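Local coordinates for protein Poly(A) ribonuclease pop2 (Schizosaccharomyces pombe, PDB 2P51) that shortens mRNA poly(A) tails as the catalytic 3'-exoribonuclease of the CCR4-NOT complex, a DEDD-fold enzyme that releases 5'-AMP with divalent metal ions, at residues R24-T29 with V140-A145; Q107-F112 with K135-V140; Y204-I209 with R247-I252. All blocks are in the same frame, centred on the assembly; numbering follows the deposited sequence.

Contact 1 of 3, residues R24-T29 with V140-A145; sequences RDVWST and VGIEPA
Ser28 and Val140 are joined by a nearly straight backbone bond: Ser28 N donates a hydrogen bond to Val140 O at 2.8 Å, with an angle of 171° at the hydrogen. The same carbonyl oxygen also lies in the plane of the Trp27 indole, at its edge, 3.6 Å from Trp27 CE3. This is the tight part. With CG of Trp27 beside the backbone N (chi1 -59°), Val140 CG2 stands off the indole plane, beside the CD2-CE3 rim, 3.8 Å from Trp27 CE3; Lys136 adds a cation-pi contact and His137 an edge-to-face one. Deeper in, Ile142 lays its CG1 against the peptide between Trp27 and Ser28, 3.5 Å from Trp27 C, and its CD1 reaches Val26 O at 3.6 Å. The Val26 and Ile142 side chains themselves meet more loosely, Val26 CG1 to Ile142 CD1 being 4.1 Å. The solvent side is slack: exposed Thr29 brushes Val140 with CG2 to CG1 at 4.3 Å, and exposed Ser28 OG lies 3.3 Å from Val140 O. One main-chain bond thus joins the turn after edge strand 23-26 to the linker into helix 144-152, and apolar side chains pack its inner side, partly against peptide groups.

Contact 2 of 3, residues Q107-F112 with K135-V140; sequences QFNFTF and KKHQEV
His137 reaches from helix 134-140 to the chain leaving strand 105-109 and binds Phe110 O. Its CB starts the approach, 3.4 Å from Phe110 O. CG sits beside the backbone N, anti to the carbonyl carbon, which points ND1 at Phe110 O. ND1 then donates to Phe110 O at 2.9 Å, with 152° at the hydrogen; the oxygen lies close to the ring plane, while the donor is tilted out of the carbonyl plane. Beyond it, CE1 comes to 3.5 Å from Asn109 CB, and NE2 lies 3.7 Å from Asn109 OD1. The Asn109 amide stands nearly upright to the imidazole, their planes 79° apart, and its own polar ends are engaged by Gln87 and Asp25. Hydrogen bond and packing together fix the rotation of the ring and satisfy a backbone oxygen at a buried site. The main chains also meet: Thr111 CA points its hydrogen at His137 O (3.3 Å, 167° at H), and Gln138 CA lies 3.2 Å from Phe112 O in a more bent CH...O contact. On the outer side one water joins Thr111 OG1 to Gln138 O, while the Gln138 amide oxygen is bonded to Gln115. Helix 134-140 thus packs on the end of strand 105-109 and the chain that follows it, with Gln87 of strand 87-93 touching the imidazole and Phe110 turned the other way, toward Phe147 of helix 144-152.

Contact 3 of 3, residues Y204-I209 with R247-I252; sequences YDIKYI and RIFFEI
The backbones stay well apart, with Ile206 and Phe249 the nearest pair at 6.7 Å between CA atoms, where the last residues of strand 203-205 turn into helix 206-213 beside helix 238-257. Ile206 fills the space between them with two branches. Its CG2, anti to the backbone N, meets Ile252 CD1 at 3.6 Å and Ile248 CG2 at 4.1 Å; its other branch runs out to CD1, which rests 3.7 Å from Phe249 CB, with CG1 at the edge of the phenyl ring. On the strand side, the Tyr204 and Phe249 rings lie nearly parallel, planes 24° apart, but are slid so far that they barely overlap, Tyr204 CD2 to Phe249 CE1 being 4.1 Å. One helical turn on from Ile206, Ile209 CG2 touches Ile252 CG2 more loosely at 4.4 Å. Cutting Ile206 back to an alanine would probably open a gap facing Ile248, Phe249 CB and Ile252 and lose the branches that join the two helices here. Asp205, pointing away, caps the helix start: its OD1 accepts from Lys207 N at 2.8 Å and weakly from Tyr208 N, and also binds His168 N. No hydrogen bond crosses this interface. The grip of helix 238-257, which carries the metal ligand Asp241, on the end of edge strand 203-205 and the start of helix 206-213 is therefore hydrophobic, with the polar work of starting helix 206-213 done on the side facing away.

From the N terminus, residues 24-29, the end of edge strand 23-26 and the turn after it, are met by residues 140-145, over a hundred residues on, closing the loop of contact 1. Contact 2 is nested inside that loop, returning helix 134-140 to the end of strand 105-109. The two share Val140 and touch directly, for strands 23-26 and 105-109 are sheet neighbours and helices 134-140 and 144-152 follow each other. Contact 3 opens only after both have closed, in series, and ties strand 203-205, at the opposite edge of the sheet, and the helix 206-213 that follows it to helix 238-257. Its centre lies about 28 Å from that of contact 1, across the chain's centre.

Contact 1 of 3, residues R24-T29 with V140-A145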
loop_
_atom_site.group_PDB
_atom_site.type_symbol
_atom_site.label_atom_id
_atom_site.label_comp_id
_atom_site.label_asym_id
_atom_site.label_seq_id
_atom_site.Cartn_x
_atom_site.Cartn_y
_atom_site.Cartn_z
ATOM N N ARG A 24 1.495 4.455 -14.263
ATOM C CA ARG A 24 1.308 5.911 -14.417
ATOM C C ARG A 24 1.890 6.644 -13.221
ATOM O O ARG A 24 1.387 6.420 -12.109
ATOM C CB ARG A 24 -0.174 6.247 -14.608
ATOM C CG ARG A 24 -0.700 5.714 -15.938
ATOM C CD ARG A 24 -2.143 6.136 -16.241
ATOM N NE ARG A 24 -2.288 7.569 -16.473
ATOM C CZ ARG A 24 -2.105 8.191 -17.629
ATOM N NH1 ARG A 24 -1.744 7.466 -18.701
ATOM N NH2 ARG A 24 -2.266 9.515 -17.762
ATOM N N ASP A 25 2.926 7.459 -13.441
ATOM C CA ASP A 25 3.499 8.197 -12.313
ATOM C C ASP A 25 2.742 9.480 -12.033
ATOM O O ASP A 25 2.355 10.160 -13.018
ATOM C CB ASP A 25 4.957 8.606 -12.573
ATOM C CG ASP A 25 5.893 7.513 -12.111
ATOM O OD1 ASP A 25 5.992 7.149 -10.933
ATOM O OD2 ASP A 25 6.592 6.986 -13.006
ATOM N N VAL A 26 2.560 9.780 -10.759
ATOM C CA VAL A 26 1.810 10.961 -10.384
ATOM C C VAL A 26 2.714 11.816 -9.501
ATOM O O VAL A 26 3.384 11.308 -8.589
ATOM C CB VAL A 26 0.542 10.574 -9.630
ATOM C CG1 VAL A 26 -0.453 11.733 -9.513
ATOM C CG2 VAL A 26 -0.185 9.393 -10.289
ATOM N N TRP A 27 2.693 13.124 -9.832
ATOM C CA TRP A 27 3.453 14.173 -9.168
ATOM C C TRP A 27 2.507 15.311 -8.794
ATOM O O TRP A 27 1.312 15.186 -9.084
ATOM C CB TRP A 27 4.541 14.747 -10.094
ATOM C CG TRP A 27 5.495 13.648 -10.526
ATOM C CD1 TRP A 27 5.447 12.915 -11.680
ATOM C CD2 TRP A 27 6.621 13.173 -9.785
ATOM N NE1 TRP A 27 6.496 12.017 -11.688
ATOM C CE2 TRP A 27 7.223 12.152 -10.550
ATOM C CE3 TRP A 27 7.205 13.503 -8.555
ATOM C CZ2 TRP A 27 8.358 11.470 -10.121
ATOM C CZ3 TRP A 27 8.338 12.818 -8.125
ATOM C CH2 TRP A 27 8.899 11.813 -8.913
ATOM N N SER A 28 2.997 16.363 -8.159
ATOM C CA SER A 28 2.041 17.403 -7.763
ATOM C C SER A 28 1.374 17.994 -8.987
ATOM O O SER A 28 0.245 18.486 -8.901
ATOM C CB SER A 28 2.789 18.473 -6.958
ATOM O OG SER A 28 3.727 19.133 -7.772
ATOM N N THR A 29 2.031 17.951 -10.142
ATOM C CA THR A 29 1.572 18.619 -11.363
ATOM C C THR A 29 0.425 17.898 -12.087
ATOM O O THR A 29 -0.288 18.516 -12.865
ATOM C CB THR A 29 2.744 18.816 -12.356
ATOM O OG1 THR A 29 3.440 17.566 -12.491
ATOM C CG2 THR A 29 3.774 19.795 -11.825
ATOM N N VAL A 140 8.789 18.220 -7.170
ATOM C CA VAL A 140 7.350 18.204 -7.545
ATOM C C VAL A 140 6.662 17.037 -6.875
ATOM O O VAL A 140 5.658 16.513 -7.326
ATOM C CB VAL A 140 7.148 18.140 -9.060
ATOM C CG1 VAL A 140 7.526 19.479 -9.718
ATOM C CG2 VAL A 140 7.950 17.039 -9.707
ATOM N N GLY A 141 7.224 16.570 -5.743
ATOM C CA GLY A 141 6.497 15.522 -5.043
ATOM C C GLY A 141 5.165 16.021 -4.532
ATOM O O GLY A 141 4.974 17.198 -4.217
ATOM N N ILE A 142 4.200 15.119 -4.412
ATOM C CA ILE A 142 2.880 15.487 -3.903
ATOM C C ILE A 142 2.890 15.790 -2.418
ATOM O O ILE A 142 3.578 15.131 -1.657
ATOM C CB ILE A 142 1.902 14.313 -4.154
ATOM C CG1 ILE A 142 1.780 14.030 -5.650
ATOM C CG2 ILE A 142 0.562 14.538 -3.487
ATOM C CD1 ILE A 142 1.391 12.563 -5.930
ATOM N N GLU A 143 2.076 16.755 -1.965
ATOM C CA GLU A 143 1.845 16.886 -0.530
ATOM C C GLU A 143 0.830 15.848 -0.070
ATOM O O GLU A 143 -0.269 15.825 -0.670
ATOM C CB GLU A 143 1.282 18.269 -0.179
ATOM C CG GLU A 143 2.356 19.350 -0.234
ATOM C CD GLU A 143 3.368 19.188 0.894
ATOM O OE1 GLU A 143 3.149 18.472 1.903
ATOM O OE2 GLU A 143 4.437 19.815 0.743
ATOM N N PRO A 144 1.168 15.011 0.916
ATOM C CA PRO A 144 0.200 13.991 1.353
ATOM C C PRO A 144 -1.190 14.514 1.610
ATOM O O PRO A 144 -2.187 13.836 1.375
ATOM C CB PRO A 144 0.820 13.510 2.692
ATOM C CG PRO A 144 2.299 13.545 2.327
ATOM C CD PRO A 144 2.451 14.891 1.648
ATOM N N ALA A 145 -1.289 15.723 2.135
ATOM C CA ALA A 145 -2.570 16.304 2.454
ATOM C C ALA A 145 -3.424 16.549 1.227
ATOM O O ALA A 145 -4.649 16.343 1.228
ATOM C CB ALA A 145 -2.299 17.617 3.217
#

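Contact 2 of 3, residues Q107-F112 with K135-V140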
loop_
_atom_site.group_PDB
_atom_site.type_symbol
_atom_site.label_atom_id
_atom_site.label_comp_id
_atom_site.label_asym_id
_atom_site.label_seq_id
_atom_site.Cartn_x
_atom_site.Cartn_y
_atom_site.Cartn_z
ATOM N N GLN A 107 1.413 5.181 -9.577
ATOM C CA GLN A 107 2.433 5.389 -8.586
ATOM C C GLN A 107 2.437 6.868 -8.197
ATOM O O GLN A 107 2.838 7.720 -8.978
ATOM C CB GLN A 107 3.781 4.985 -9.186
ATOM C CG GLN A 107 4.987 5.191 -8.288
ATOM C CD GLN A 107 6.126 4.292 -8.805
ATOM O OE1 GLN A 107 6.231 3.165 -8.287
ATOM N NE2 GLN A 107 6.915 4.797 -9.732
ATOM N N PHE A 108 2.019 7.166 -6.963
ATOM C CA PHE A 108 1.959 8.513 -6.431
ATOM C C PHE A 108 3.287 8.820 -5.749
ATOM O O PHE A 108 3.679 8.046 -4.854
ATOM C CB PHE A 108 0.825 8.616 -5.403
ATOM C CG PHE A 108 -0.535 8.453 -6.062
ATOM C CD1 PHE A 108 -1.245 9.578 -6.461
ATOM C CD2 PHE A 108 -1.078 7.215 -6.299
ATOM C CE1 PHE A 108 -2.477 9.426 -7.086
ATOM C CE2 PHE A 108 -2.311 7.068 -6.937
ATOM C CZ PHE A 108 -3.020 8.161 -7.364
ATOM N N ASN A 109 3.960 9.879 -6.166
ATOM C CA ASN A 109 5.288 10.214 -5.640
ATOM C C ASN A 109 5.234 11.424 -4.717
ATOM O O ASN A 109 4.771 12.488 -5.187
ATOM C CB ASN A 109 6.202 10.489 -6.852
ATOM C CG ASN A 109 6.339 9.227 -7.714
ATOM O OD1 ASN A 109 6.873 8.206 -7.254
ATOM N ND2 ASN A 109 5.825 9.329 -8.937
ATOM N N PHE A 110 5.634 11.279 -3.462
ATOM C CA PHE A 110 5.385 12.308 -2.452
ATOM C C PHE A 110 6.624 13.133 -2.135
ATOM O O PHE A 110 7.777 12.714 -2.302
ATOM C CB PHE A 110 4.872 11.646 -1.161
ATOM C CG PHE A 110 3.461 11.127 -1.413
ATOM C CD1 PHE A 110 2.362 11.961 -1.268
ATOM C CD2 PHE A 110 3.235 9.832 -1.840
ATOM C CE1 PHE A 110 1.072 11.505 -1.495
ATOM C CE2 PHE A 110 1.959 9.340 -2.047
ATOM C CZ PHE A 110 0.870 10.210 -1.900
ATOM N N THR A 111 6.353 14.334 -1.641
ATOM C CA THR A 111 7.422 15.300 -1.321
ATOM C C THR A 111 8.384 14.734 -0.277
ATOM O O THR A 111 7.997 14.096 0.711
ATOM C CB THR A 111 6.780 16.602 -0.831
ATOM O OG1 THR A 111 7.806 17.604 -0.771
ATOM C CG2 THR A 111 6.199 16.421 0.569
ATOM N N PHE A 112 9.688 14.955 -0.460
ATOM C CA PHE A 112 10.690 14.418 0.478
ATOM C C PHE A 112 11.940 15.250 0.278
ATOM O O PHE A 112 12.174 15.737 -0.858
ATOM C CB PHE A 112 10.919 12.930 0.158
ATOM C CG PHE A 112 11.558 12.231 1.332
ATOM C CD1 PHE A 112 10.739 11.756 2.360
ATOM C CD2 PHE A 112 12.943 12.056 1.422
ATOM C CE1 PHE A 112 11.303 11.127 3.472
ATOM C CE2 PHE A 112 13.477 11.435 2.533
ATOM C CZ PHE A 112 12.665 10.982 3.560
ATOM N N LYS A 135 15.591 13.878 -6.216
ATOM C CA LYS A 135 15.570 15.289 -6.511
ATOM C C LYS A 135 14.177 15.705 -7.002
ATOM O O LYS A 135 13.618 16.734 -6.679
ATOM C CB LYS A 135 16.617 15.652 -7.571
ATOM C CG LYS A 135 16.649 17.143 -7.909
ATOM C CD LYS A 135 17.690 17.528 -8.911
ATOM C CE LYS A 135 19.163 17.142 -8.700
ATOM N NZ LYS A 135 19.581 16.420 -9.924
ATOM N N LYS A 136 13.560 14.849 -7.815
ATOM C CA LYS A 136 12.231 15.133 -8.337
ATOM C C LYS A 136 11.192 15.078 -7.233
ATOM O O LYS A 136 10.263 15.908 -7.273
ATOM C CB LYS A 136 11.867 14.189 -9.482
ATOM C CG LYS A 136 10.772 14.789 -10.348
ATOM C CD LYS A 136 10.620 14.005 -11.646
ATOM C CE LYS A 136 9.355 14.413 -12.408
ATOM N NZ LYS A 136 9.204 13.658 -13.690
ATOM N N HIS A 137 11.340 14.175 -6.263
ATOM C CA HIS A 137 10.392 14.190 -5.153
ATOM C C HIS A 137 10.524 15.510 -4.388
ATOM O O HIS A 137 9.531 15.999 -3.822
ATOM C CB HIS A 137 10.637 13.039 -4.192
ATOM C CG HIS A 137 10.190 11.688 -4.689
ATOM N ND1 HIS A 137 9.114 10.990 -4.139
ATOM C CD2 HIS A 137 10.688 10.898 -5.679
ATOM C CE1 HIS A 137 8.967 9.832 -4.774
ATOM N NE2 HIS A 137 9.910 9.767 -5.714
ATOM N N GLN A 138 11.738 16.090 -4.363
ATOM C CA GLN A 138 11.880 17.325 -3.592
ATOM C C GLN A 138 11.211 18.459 -4.356
ATOM O O GLN A 138 10.580 19.358 -3.794
ATOM C CB GLN A 138 13.358 17.617 -3.302
ATOM C CG GLN A 138 13.455 18.838 -2.375
ATOM C CD GLN A 138 14.897 19.161 -2.047
ATOM O OE1 GLN A 138 15.696 18.245 -1.811
ATOM N NE2 GLN A 138 15.271 20.434 -2.015
ATOM N N GLU A 139 11.337 18.408 -5.681
ATOM C CA GLU A 139 10.810 19.478 -6.507
ATOM C C GLU A 139 9.302 19.395 -6.760
ATOM O O GLU A 139 8.667 20.457 -6.602
ATOM C CB GLU A 139 11.488 19.515 -7.895
ATOM C CG GLU A 139 12.901 20.018 -7.874
ATOM C CD GLU A 139 13.021 21.426 -7.295
ATOM O OE1 GLU A 139 12.363 22.345 -7.832
ATOM O OE2 GLU A 139 13.784 21.545 -6.298
ATOM N N VAL A 140 8.789 18.220 -7.170
ATOM C CA VAL A 140 7.350 18.204 -7.545
ATOM C C VAL A 140 6.662 17.037 -6.875
ATOM O O VAL A 140 5.658 16.513 -7.326
ATOM C CB VAL A 140 7.148 18.140 -9.060
ATOM C CG1 VAL A 140 7.526 19.479 -9.718
ATOM C CG2 VAL A 140 7.950 17.039 -9.707
HETATM O O HOH W 1 7.969 18.838 -3.142
#

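Contact 3 of 3, residues Y204-I209 with R247-I252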
loop_
_atom_site.group_PDB
_atom_site.type_symbol
_atom_site.label_atom_id
_atom_site.label_comp_id
_atom_site.label_asym_id
_atom_site.label_seq_id
_atom_site.Cartn_x
_atom_site.Cartn_y
_atom_site.Cartn_z
ATOM N N TYR A 204 -8.135 -7.351 2.392
ATOM C CA TYR A 204 -7.423 -8.625 2.596
ATOM C C TYR A 204 -5.917 -8.355 2.643
ATOM O O TYR A 204 -5.456 -7.516 1.828
ATOM C CB TYR A 204 -7.703 -9.645 1.488
ATOM C CG TYR A 204 -9.153 -10.075 1.396
ATOM C CD1 TYR A 204 -9.687 -10.989 2.300
ATOM C CD2 TYR A 204 -9.963 -9.571 0.403
ATOM C CE1 TYR A 204 -11.008 -11.388 2.225
ATOM C CE2 TYR A 204 -11.279 -9.967 0.324
ATOM C CZ TYR A 204 -11.800 -10.866 1.224
ATOM O OH TYR A 204 -13.137 -11.239 1.109
ATOM N N ASP A 205 -5.248 -9.036 3.548
ATOM C CA ASP A 205 -3.788 -8.975 3.631
ATOM C C ASP A 205 -3.266 -10.316 3.128
ATOM O O ASP A 205 -3.443 -11.328 3.824
ATOM C CB ASP A 205 -3.341 -8.663 5.058
ATOM C CG ASP A 205 -1.835 -8.528 5.187
ATOM O OD1 ASP A 205 -1.079 -9.104 4.337
ATOM O OD2 ASP A 205 -1.354 -7.868 6.134
ATOM N N ILE A 206 -2.637 -10.327 1.965
ATOM C CA ILE A 206 -2.164 -11.592 1.366
ATOM C C ILE A 206 -1.144 -12.279 2.281
ATOM O O ILE A 206 -1.057 -13.504 2.230
ATOM C CB ILE A 206 -1.551 -11.321 -0.021
ATOM C CG1 ILE A 206 -2.606 -10.847 -1.024
ATOM C CG2 ILE A 206 -0.773 -12.517 -0.582
ATOM C CD1 ILE A 206 -1.972 -10.353 -2.332
ATOM N N LYS A 207 -0.372 -11.508 3.061
ATOM C CA LYS A 207 0.570 -12.153 3.982
ATOM C C LYS A 207 -0.161 -12.908 5.086
ATOM O O LYS A 207 0.235 -14.013 5.508
ATOM C CB LYS A 207 1.492 -11.130 4.661
ATOM C CG LYS A 207 2.535 -11.772 5.598
ATOM C CD LYS A 207 3.719 -12.372 4.892
ATOM C CE LYS A 207 4.653 -13.034 5.930
ATOM N NZ LYS A 207 5.640 -13.881 5.193
ATOM N N TYR A 208 -1.234 -12.291 5.585
ATOM C CA TYR A 208 -2.041 -13.006 6.552
ATOM C C TYR A 208 -2.594 -14.291 5.921
ATOM O O TYR A 208 -2.578 -15.372 6.494
ATOM C CB TYR A 208 -3.209 -12.119 7.045
ATOM C CG TYR A 208 -4.185 -12.894 7.920
ATOM C CD1 TYR A 208 -3.880 -13.083 9.275
ATOM C CD2 TYR A 208 -5.391 -13.436 7.431
ATOM C CE1 TYR A 208 -4.762 -13.786 10.075
ATOM C CE2 TYR A 208 -6.261 -14.144 8.243
ATOM C CZ TYR A 208 -5.931 -14.312 9.574
ATOM O OH TYR A 208 -6.762 -15.002 10.415
ATOM N N ILE A 209 -3.145 -14.175 4.707
ATOM C CA ILE A 209 -3.728 -15.345 4.047
ATOM C C ILE A 209 -2.658 -16.413 3.811
ATOM O O ILE A 209 -2.872 -17.591 4.181
ATOM C CB ILE A 209 -4.411 -14.940 2.725
ATOM C CG1 ILE A 209 -5.535 -13.939 2.914
ATOM C CG2 ILE A 209 -4.891 -16.224 2.025
ATOM C CD1 ILE A 209 -6.150 -13.388 1.633
ATOM N N ARG A 247 -1.875 -9.205 -8.813
ATOM C CA ARG A 247 -1.817 -10.445 -9.598
ATOM C C ARG A 247 -1.682 -11.659 -8.691
ATOM O O ARG A 247 -2.326 -12.698 -8.967
ATOM C CB ARG A 247 -0.656 -10.380 -10.619
ATOM C CG ARG A 247 -0.875 -9.196 -11.547
ATOM C CD ARG A 247 0.211 -9.072 -12.576
ATOM N NE ARG A 247 -0.418 -8.360 -13.707
ATOM C CZ ARG A 247 0.285 -8.102 -14.808
ATOM N NH1 ARG A 247 1.557 -8.508 -14.822
ATOM N NH2 ARG A 247 -0.365 -7.463 -15.768
ATOM N N ILE A 248 -0.892 -11.598 -7.631
ATOM C CA ILE A 248 -0.814 -12.731 -6.693
ATOM C C ILE A 248 -2.175 -13.000 -6.031
ATOM O O ILE A 248 -2.571 -14.171 -5.834
ATOM C CB ILE A 248 0.307 -12.489 -5.675
ATOM C CG1 ILE A 248 1.724 -12.589 -6.280
ATOM C CG2 ILE A 248 0.184 -13.448 -4.494
ATOM C CD1 ILE A 248 2.684 -11.861 -5.325
ATOM N N PHE A 249 -2.877 -11.912 -5.685
ATOM C CA PHE A 249 -4.171 -12.121 -5.022
ATOM C C PHE A 249 -5.094 -12.962 -5.893
ATOM O O PHE A 249 -5.685 -13.933 -5.419
ATOM C CB PHE A 249 -4.862 -10.778 -4.678
ATOM C CG PHE A 249 -6.285 -10.988 -4.146
ATOM C CD1 PHE A 249 -6.484 -11.443 -2.853
ATOM C CD2 PHE A 249 -7.382 -10.729 -4.970
ATOM C CE1 PHE A 249 -7.777 -11.629 -2.372
ATOM C CE2 PHE A 249 -8.672 -10.919 -4.482
ATOM C CZ PHE A 249 -8.874 -11.377 -3.200
ATOM N N PHE A 250 -5.226 -12.611 -7.185
ATOM C CA PHE A 250 -6.214 -13.342 -8.006
ATOM C C PHE A 250 -5.742 -14.785 -8.210
ATOM O O PHE A 250 -6.565 -15.720 -8.271
ATOM C CB PHE A 250 -6.483 -12.614 -9.314
ATOM C CG PHE A 250 -7.336 -11.365 -9.010
ATOM C CD1 PHE A 250 -8.691 -11.512 -8.794
ATOM C CD2 PHE A 250 -6.750 -10.099 -8.931
ATOM C CE1 PHE A 250 -9.487 -10.405 -8.505
ATOM C CE2 PHE A 250 -7.537 -8.989 -8.676
ATOM C CZ PHE A 250 -8.890 -9.151 -8.477
ATOM N N GLU A 251 -4.411 -14.961 -8.292
ATOM C CA GLU A 251 -3.941 -16.348 -8.513
ATOM C C GLU A 251 -4.170 -17.183 -7.263
ATOM O O GLU A 251 -4.566 -18.359 -7.391
ATOM C CB GLU A 251 -2.454 -16.346 -8.911
ATOM C CG GLU A 251 -1.932 -17.716 -9.301
ATOM C CD GLU A 251 -2.606 -18.371 -10.488
ATOM O OE1 GLU A 251 -3.255 -17.617 -11.253
ATOM O OE2 GLU A 251 -2.486 -19.614 -10.653
ATOM N N ILE A 252 -3.929 -16.671 -6.071
ATOM C CA ILE A 252 -4.179 -17.382 -4.811
ATOM C C ILE A 252 -5.661 -17.671 -4.660
ATOM O O ILE A 252 -6.108 -18.757 -4.254
ATOM C CB ILE A 252 -3.645 -16.465 -3.659
ATOM C CG1 ILE A 252 -2.108 -16.517 -3.581
ATOM C CG2 ILE A 252 -4.345 -16.704 -2.351
ATOM C CD1 ILE A 252 -1.734 -15.338 -2.612
#